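Local coordinates for Low molecular weight protein-tyrosine-phosphatase yfkJ (PDB 4ETM) that removes phosphate from phosphotyrosine-containing proteins as a low molecular weight protein tyrosine phosphatase and takes part in the resistance of Bacillus subtilis to ethanol stress, at residues 74-77 / 82-85; 95-100 / 118-123; 130-135 / 160-165. All blocks are in the same frame, centred on the assembly; numbering follows the deposited sequence.

Contact 1 (74-77 / 82-85); sequences EILR and SFDG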
# COMPACT_ATOMS: atom_id res chain seq x y z
N GLU A 74 9.61 -20.51 -15.72
CA GLU A 74 8.84 -21.60 -16.31
C GLU A 74 7.62 -21.09 -17.06
O GLU A 74 7.34 -21.54 -18.17
CB GLU A 74 8.41 -22.62 -15.27
CG GLU A 74 9.52 -23.52 -14.80
CD GLU A 74 8.99 -24.80 -14.18
OE1 GLU A 74 8.87 -24.84 -12.94
OE2 GLU A 74 8.69 -25.74 -14.94
N ILE A 75 6.92 -20.13 -16.45
CA ILE A 75 5.78 -19.51 -17.09
C ILE A 75 6.22 -18.89 -18.41
O ILE A 75 5.62 -19.16 -19.45
CB ILE A 75 5.15 -18.41 -16.21
CG1 ILE A 75 4.36 -19.03 -15.05
CG2 ILE A 75 4.27 -17.49 -17.06
CD1 ILE A 75 3.16 -19.83 -15.49
N LEU A 76 7.28 -18.09 -18.36
CA LEU A 76 7.76 -17.40 -19.55
C LEU A 76 8.20 -18.37 -20.64
O LEU A 76 7.90 -18.16 -21.82
CB LEU A 76 8.86 -16.37 -19.19
CG LEU A 76 8.38 -15.20 -18.32
CD1 LEU A 76 9.50 -14.22 -17.98
CD2 LEU A 76 7.22 -14.46 -18.98
N ARG A 77 8.87 -19.45 -20.25
CA ARG A 77 9.25 -20.47 -21.23
C ARG A 77 8.01 -21.01 -21.92
O ARG A 77 8.02 -21.20 -23.14
CB ARG A 77 10.01 -21.61 -20.57
CG ARG A 77 11.44 -21.27 -20.17
CD ARG A 77 12.19 -22.50 -19.71
NE ARG A 77 13.32 -22.13 -18.85
CZ ARG A 77 13.31 -22.22 -17.53
NH1 ARG A 77 12.23 -22.67 -16.89
NH2 ARG A 77 14.38 -21.85 -16.83
N SER A 82 11.05 -14.39 -23.92
CA SER A 82 12.42 -14.30 -23.42
C SER A 82 12.53 -13.45 -22.15
O SER A 82 11.68 -12.60 -21.89
CB SER A 82 13.33 -13.73 -24.50
OG SER A 82 14.59 -13.36 -23.96
N PHE A 83 13.57 -13.70 -21.37
CA PHE A 83 13.90 -12.88 -20.20
C PHE A 83 15.40 -12.72 -20.04
O PHE A 83 15.89 -12.48 -18.94
CB PHE A 83 13.28 -13.43 -18.91
CG PHE A 83 13.49 -14.91 -18.71
CD1 PHE A 83 12.63 -15.82 -19.30
CD2 PHE A 83 14.53 -15.38 -17.93
CE1 PHE A 83 12.82 -17.19 -19.12
CE2 PHE A 83 14.72 -16.74 -17.75
CZ PHE A 83 13.86 -17.63 -18.34
N ASP A 84 16.12 -12.85 -21.16
CA ASP A 84 17.57 -12.69 -21.19
C ASP A 84 18.02 -11.37 -20.58
O ASP A 84 17.55 -10.30 -20.97
CB ASP A 84 18.06 -12.81 -22.64
CG ASP A 84 19.56 -12.60 -22.78
OD1 ASP A 84 20.32 -13.59 -22.61
OD2 ASP A 84 19.99 -11.46 -23.07
N GLY A 85 18.92 -11.45 -19.61
CA GLY A 85 19.50 -10.26 -19.01
C GLY A 85 18.66 -9.59 -17.93
O GLY A 85 19.06 -8.57 -17.38
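Leu76, in the last turn of helix 70-78, meets the ring of Phe83 in the loop that follows the helix, and this apolar pair makes most of the contact. Leu76 CD1 lies 3.8 Å from Phe83 CD1, and Leu76 CB lies alongside the CD1-CE1 bond, outside the ring outline, 4.0 Å from Phe83 CE1. Leu76 CD1 approaches the ring at a slant, neither squarely over the face nor in the plane. The leucine CG lies opposite its carbonyl carbon (chi1 -65°), while chi2 is extended, which carries CD1 out toward the loop. Phe83 takes the less usual first torsion: CG stands between the backbone N and the carbonyl carbon (chi1 47°), and this folds the ring back against the helix. At the ring edge, near its plane, Arg77 CG is 4.4 Å from Phe83 CE1, so one methylene of the arginine borders the ring. The guanidinium runs back along the helix, where CG of Glu74 meets its edge. Asp84 N donates an almost straight bond to Ser82 OG (3.2 Å, 175°), an ST turn that ties together the residues on either side of Phe83. This is plain loop-on-helix packing: the connection leaving helix 70-78 folds back on it, and Leu76 also packs on Ala37 and Ile38 of helix 31-45, its side chain about 11 Å from that of active-site Arg31 and outside the site. No hydrogen bond crosses between 74-77 and 82-85: dispersion and burial of carbon hold the loop, and the polar bond of the ST turn stays within it.

Contact 2 (95-100 / 118-123); sequences DLDDFD and GFKNTS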
# COMPACT_ATOMS: atom_id res chain seq x y z
N ASP A 95 13.83 6.62 -9.87
CA ASP A 95 12.91 5.90 -10.74
C ASP A 95 11.56 6.62 -10.86
O ASP A 95 10.91 6.56 -11.90
CB ASP A 95 12.67 4.48 -10.22
CG ASP A 95 13.86 3.56 -10.45
OD1 ASP A 95 14.39 3.51 -11.58
OD2 ASP A 95 14.25 2.86 -9.49
N LEU A 96 11.14 7.28 -9.78
CA LEU A 96 9.86 7.98 -9.78
C LEU A 96 9.84 9.05 -10.87
O LEU A 96 8.86 9.19 -11.59
CB LEU A 96 9.59 8.62 -8.41
CG LEU A 96 9.59 7.68 -7.21
CD1 LEU A 96 9.49 8.47 -5.92
CD2 LEU A 96 8.45 6.69 -7.30
N ASP A 97 10.92 9.79 -11.00
CA ASP A 97 10.97 10.89 -11.97
C ASP A 97 11.29 10.38 -13.37
O ASP A 97 10.96 11.03 -14.36
CB ASP A 97 12.00 11.93 -11.54
CG ASP A 97 11.58 12.69 -10.28
OD1 ASP A 97 10.36 12.78 -10.00
OD2 ASP A 97 12.48 13.20 -9.57
N ASP A 98 11.94 9.22 -13.46
CA ASP A 98 12.44 8.71 -14.74
C ASP A 98 11.36 8.08 -15.61
O ASP A 98 11.38 8.22 -16.83
CB ASP A 98 13.55 7.68 -14.50
CG ASP A 98 14.90 8.33 -14.23
OD1 ASP A 98 14.94 9.53 -13.91
OD2 ASP A 98 15.92 7.62 -14.34
N PHE A 99 10.43 7.37 -14.99
CA PHE A 99 9.46 6.59 -15.73
C PHE A 99 8.12 7.28 -15.86
O PHE A 99 7.62 7.84 -14.91
CB PHE A 99 9.28 5.23 -15.07
CG PHE A 99 10.44 4.29 -15.29
CD1 PHE A 99 10.48 3.45 -16.40
CD2 PHE A 99 11.48 4.23 -14.38
CE1 PHE A 99 11.54 2.59 -16.60
CE2 PHE A 99 12.55 3.36 -14.59
CZ PHE A 99 12.58 2.54 -15.71
N ASP A 100 7.51 7.19 -17.05
CA ASP A 100 6.24 7.84 -17.31
C ASP A 100 5.10 7.15 -16.53
O ASP A 100 4.19 7.83 -16.04
CB ASP A 100 5.96 7.85 -18.82
CG ASP A 100 7.00 8.65 -19.58
OD1 ASP A 100 7.19 9.84 -19.24
OD2 ASP A 100 7.64 8.10 -20.51
N GLY A 118 8.62 11.17 -0.92
CA GLY A 118 8.85 12.48 -0.33
C GLY A 118 7.92 13.51 -0.94
O GLY A 118 6.69 13.33 -0.91
N PHE A 119 8.48 14.57 -1.53
CA PHE A 119 7.68 15.64 -2.11
C PHE A 119 7.39 15.40 -3.60
O PHE A 119 6.68 16.18 -4.23
CB PHE A 119 8.37 16.99 -1.92
CG PHE A 119 8.62 17.35 -0.49
CD1 PHE A 119 7.63 17.91 0.29
CD2 PHE A 119 9.86 17.10 0.09
CE1 PHE A 119 7.86 18.23 1.61
CE2 PHE A 119 10.09 17.42 1.42
CZ PHE A 119 9.09 17.98 2.18
N LYS A 120 7.95 14.33 -4.15
CA LYS A 120 7.80 14.03 -5.56
C LYS A 120 6.36 13.66 -5.92
O LYS A 120 5.62 13.09 -5.11
CB LYS A 120 8.73 12.90 -5.98
CG LYS A 120 10.20 13.24 -5.87
CD LYS A 120 11.06 12.01 -6.16
CE LYS A 120 12.53 12.28 -5.89
NZ LYS A 120 13.10 13.30 -6.82
N ASN A 121 5.97 13.98 -7.15
CA ASN A 121 4.66 13.60 -7.65
C ASN A 121 4.47 12.08 -7.72
O ASN A 121 5.36 11.35 -8.15
CB ASN A 121 4.42 14.24 -9.01
CG ASN A 121 2.95 14.32 -9.36
OD1 ASN A 121 2.40 13.41 -9.98
ND2 ASN A 121 2.31 15.41 -8.96
N THR A 122 3.30 11.62 -7.31
CA THR A 122 3.01 10.19 -7.27
C THR A 122 1.78 9.83 -8.08
O THR A 122 1.26 8.73 -7.98
CB THR A 122 2.76 9.72 -5.83
OG1 THR A 122 1.73 10.52 -5.25
CG2 THR A 122 4.02 9.87 -5.00
N SER A 123 1.32 10.76 -8.91
CA SER A 123 0.06 10.57 -9.60
C SER A 123 0.14 9.53 -10.70
O SER A 123 -0.87 9.03 -11.16
CB SER A 123 -0.45 11.90 -10.16
OG SER A 123 0.34 12.32 -11.26
O HOH W 1 8.16 15.15 -8.81
O HOH W 2 7.61 11.54 -9.54
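Asp97 reaches segment 118-123 with both carboxylate oxygens, by a direct salt bridge from one and, less firmly, through two waters from the other. Lys120 NZ donates to Asp97 OD2 at 2.8 Å, meeting it on the syn side but 30° out of the carboxylate plane. The lysine chain is extended through chi2 and chi3 and turns at its last torsion (chi4 -65°), which brings the ammonium round to the aspartate; the two side chains cross at about a right angle. Asp97 OD1 faces two waters. Water 1 accepts from Asn121 N at 3.0 Å and gives only a weak bond to Asp97 OD1; water 2 lies 2.7 Å from Asn121 O and also near Asp97 OD1, but it cannot donate to every acceptor around it, so neither bond is certain. Beneath this polar layer one lysine methylene rests on carbon: CD of Lys120 is 3.9 Å from Leu96 CD1, and Leu96 packs in turn on Ala117 of helix 107-117. Farther along the loop, Asn121 OD1 accepts from Ser123 OG at 2.7 Å, in the carbonyl plane, and from Ser123 N, which comes from above that plane and closes an Asx turn. The salt bridge and the Lys120-Leu96 packing join helix 93-98 to the loop before strand 125-127, and Leu96 O adds a hydrogen bond from His124 NE2. Lys120 thus plays two parts, its chain covering a buried leucine and its charge meeting an exposed aspartate; being near the surface, the ion pair is probably partly screened by solvent.

Contact 3 (130-135 / 160-165); sequences DYVEDS and CEQLLA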
# COMPACT_ATOMS: atom_id res chain seq x y z
N ASP A 130 -5.71 -2.03 -11.75
CA ASP A 130 -6.50 -0.80 -11.85
C ASP A 130 -6.91 -0.59 -13.31
O ASP A 130 -7.95 0.02 -13.61
CB ASP A 130 -5.72 0.43 -11.32
CG ASP A 130 -5.51 0.42 -9.79
OD1 ASP A 130 -6.14 -0.40 -9.09
OD2 ASP A 130 -4.72 1.25 -9.29
N TYR A 131 -6.10 -1.11 -14.24
CA TYR A 131 -6.39 -0.97 -15.67
C TYR A 131 -7.39 -1.99 -16.21
O TYR A 131 -7.92 -1.82 -17.31
CB TYR A 131 -5.11 -1.02 -16.48
CG TYR A 131 -4.21 0.15 -16.22
CD1 TYR A 131 -4.30 1.31 -16.99
CD2 TYR A 131 -3.30 0.13 -15.17
CE1 TYR A 131 -3.48 2.39 -16.74
CE2 TYR A 131 -2.48 1.20 -14.92
CZ TYR A 131 -2.57 2.33 -15.71
OH TYR A 131 -1.75 3.40 -15.44
N VAL A 132 -7.62 -3.05 -15.45
CA VAL A 132 -8.63 -4.03 -15.82
C VAL A 132 -9.94 -3.54 -15.22
O VAL A 132 -10.28 -3.88 -14.09
CB VAL A 132 -8.28 -5.43 -15.27
CG1 VAL A 132 -9.34 -6.45 -15.69
CG2 VAL A 132 -6.92 -5.84 -15.76
N GLU A 133 -10.65 -2.72 -15.97
CA GLU A 133 -11.88 -2.14 -15.48
C GLU A 133 -13.05 -2.93 -16.05
O GLU A 133 -13.36 -2.82 -17.24
CB GLU A 133 -11.99 -0.66 -15.88
N ASP A 134 -13.69 -3.73 -15.20
CA ASP A 134 -13.31 -3.85 -13.80
C ASP A 134 -13.45 -5.29 -13.36
O ASP A 134 -14.51 -5.90 -13.49
CB ASP A 134 -14.18 -2.95 -12.92
N SER A 135 -12.36 -5.85 -12.83
CA SER A 135 -12.40 -7.20 -12.31
C SER A 135 -12.61 -7.22 -10.80
O SER A 135 -13.70 -7.57 -10.34
CB SER A 135 -11.14 -7.98 -12.68
OG SER A 135 -11.29 -8.58 -13.96
N CYS A 160 -1.66 -6.56 -18.40
CA CYS A 160 -0.74 -5.96 -19.38
C CYS A 160 -1.45 -5.60 -20.68
O CYS A 160 -1.13 -4.60 -21.31
CB CYS A 160 0.44 -6.87 -19.67
SG CYS A 160 1.66 -6.94 -18.34
N GLU A 161 -2.41 -6.44 -21.07
CA GLU A 161 -3.23 -6.16 -22.24
C GLU A 161 -3.99 -4.85 -22.10
O GLU A 161 -3.96 -4.01 -22.99
CB GLU A 161 -4.19 -7.32 -22.51
CG GLU A 161 -3.51 -8.55 -23.09
CD GLU A 161 -4.41 -9.77 -23.12
OE1 GLU A 161 -5.64 -9.61 -23.01
OE2 GLU A 161 -3.86 -10.89 -23.26
N GLN A 162 -4.68 -4.69 -20.97
CA GLN A 162 -5.47 -3.49 -20.72
C GLN A 162 -4.57 -2.28 -20.55
O GLN A 162 -4.87 -1.20 -21.05
CB GLN A 162 -6.33 -3.67 -19.47
CG GLN A 162 -7.36 -4.76 -19.60
CD GLN A 162 -8.28 -4.50 -20.76
OE1 GLN A 162 -8.56 -3.35 -21.09
NE2 GLN A 162 -8.73 -5.57 -21.41
N LEU A 163 -3.47 -2.46 -19.82
CA LEU A 163 -2.50 -1.39 -19.62
C LEU A 163 -1.99 -0.86 -20.95
O LEU A 163 -2.04 0.35 -21.20
CB LEU A 163 -1.31 -1.87 -18.78
CG LEU A 163 -0.16 -0.84 -18.69
CD1 LEU A 163 -0.61 0.46 -18.04
CD2 LEU A 163 1.02 -1.44 -17.93
N LEU A 164 -1.52 -1.76 -21.81
CA LEU A 164 -1.05 -1.36 -23.14
C LEU A 164 -2.11 -0.61 -23.94
O LEU A 164 -1.80 0.38 -24.61
CB LEU A 164 -0.52 -2.57 -23.92
CG LEU A 164 -0.01 -2.31 -25.35
CD1 LEU A 164 1.02 -1.18 -25.39
CD2 LEU A 164 0.58 -3.59 -25.93
N ALA A 165 -3.37 -1.06 -23.87
CA ALA A 165 -4.46 -0.39 -24.58
C ALA A 165 -4.70 1.03 -24.05
O ALA A 165 -4.98 1.95 -24.82
CB ALA A 165 -5.74 -1.22 -24.50
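The loop 130-135 lies against helix 149-170, closest where the CA atoms of Tyr131 and Leu163 stand 5.6 Å apart, and it bends through an inverse gamma turn centred on Val132. This is loop-on-helix packing in the parallel alpha/beta fold of the low molecular weight phosphatases, joining the chain beyond strand 125-127 to the long C-terminal helix. The aromatic ring of Tyr131 and the methyl of Leu163 form a CH-pi contact: CD1 sits 3.6 Å from the ring centroid and only 10° off its normal. Leucine chi1 is extended (172°), with CG beside the carbonyl carbon; together with chi2 near 61° it brings CD1 over the tyrosine. Both residues also touch Ile103 of strand 101-104, which puts the Tyr131-Leu163 pair against the central sheet, while Leu164 and Cys160 turn to helix 31-45. Nearer the surface, Gln162 lies along the start of the turn. Its chain bends at chi2 and presents carbon to the loop, CG lying 4.0 Å from Val132 CG2 with the two side chains at about a right angle. No hydrogen bond spans 130-135 and 160-165, so the union rests on van der Waals contact; at its polar margin, Tyr131 O, which takes a weak bond from Glu133 N, has Gln162 CB 3.3 Å away.

The three contacts follow one another in series along the chain, contact 1 closing before contact 2 opens and contact 2 before contact 3, and no two touch. Centres lie about 29 Å apart for contacts 1 and 2, on opposite sides of the chain's centre, about 22 Å for 1 and 3, and about 21 Å for 2 and 3. Helix 70-78 of contact 1 is followed by helix 93-98 of contact 2. Loops 118-123 and 130-135 lie before and after strand 125-127, an outermost strand of the four-stranded parallel sheet. Helix 31-45 borders contacts 1 and 3. The contacts thus pack three separate connections against helices at different places around the domain.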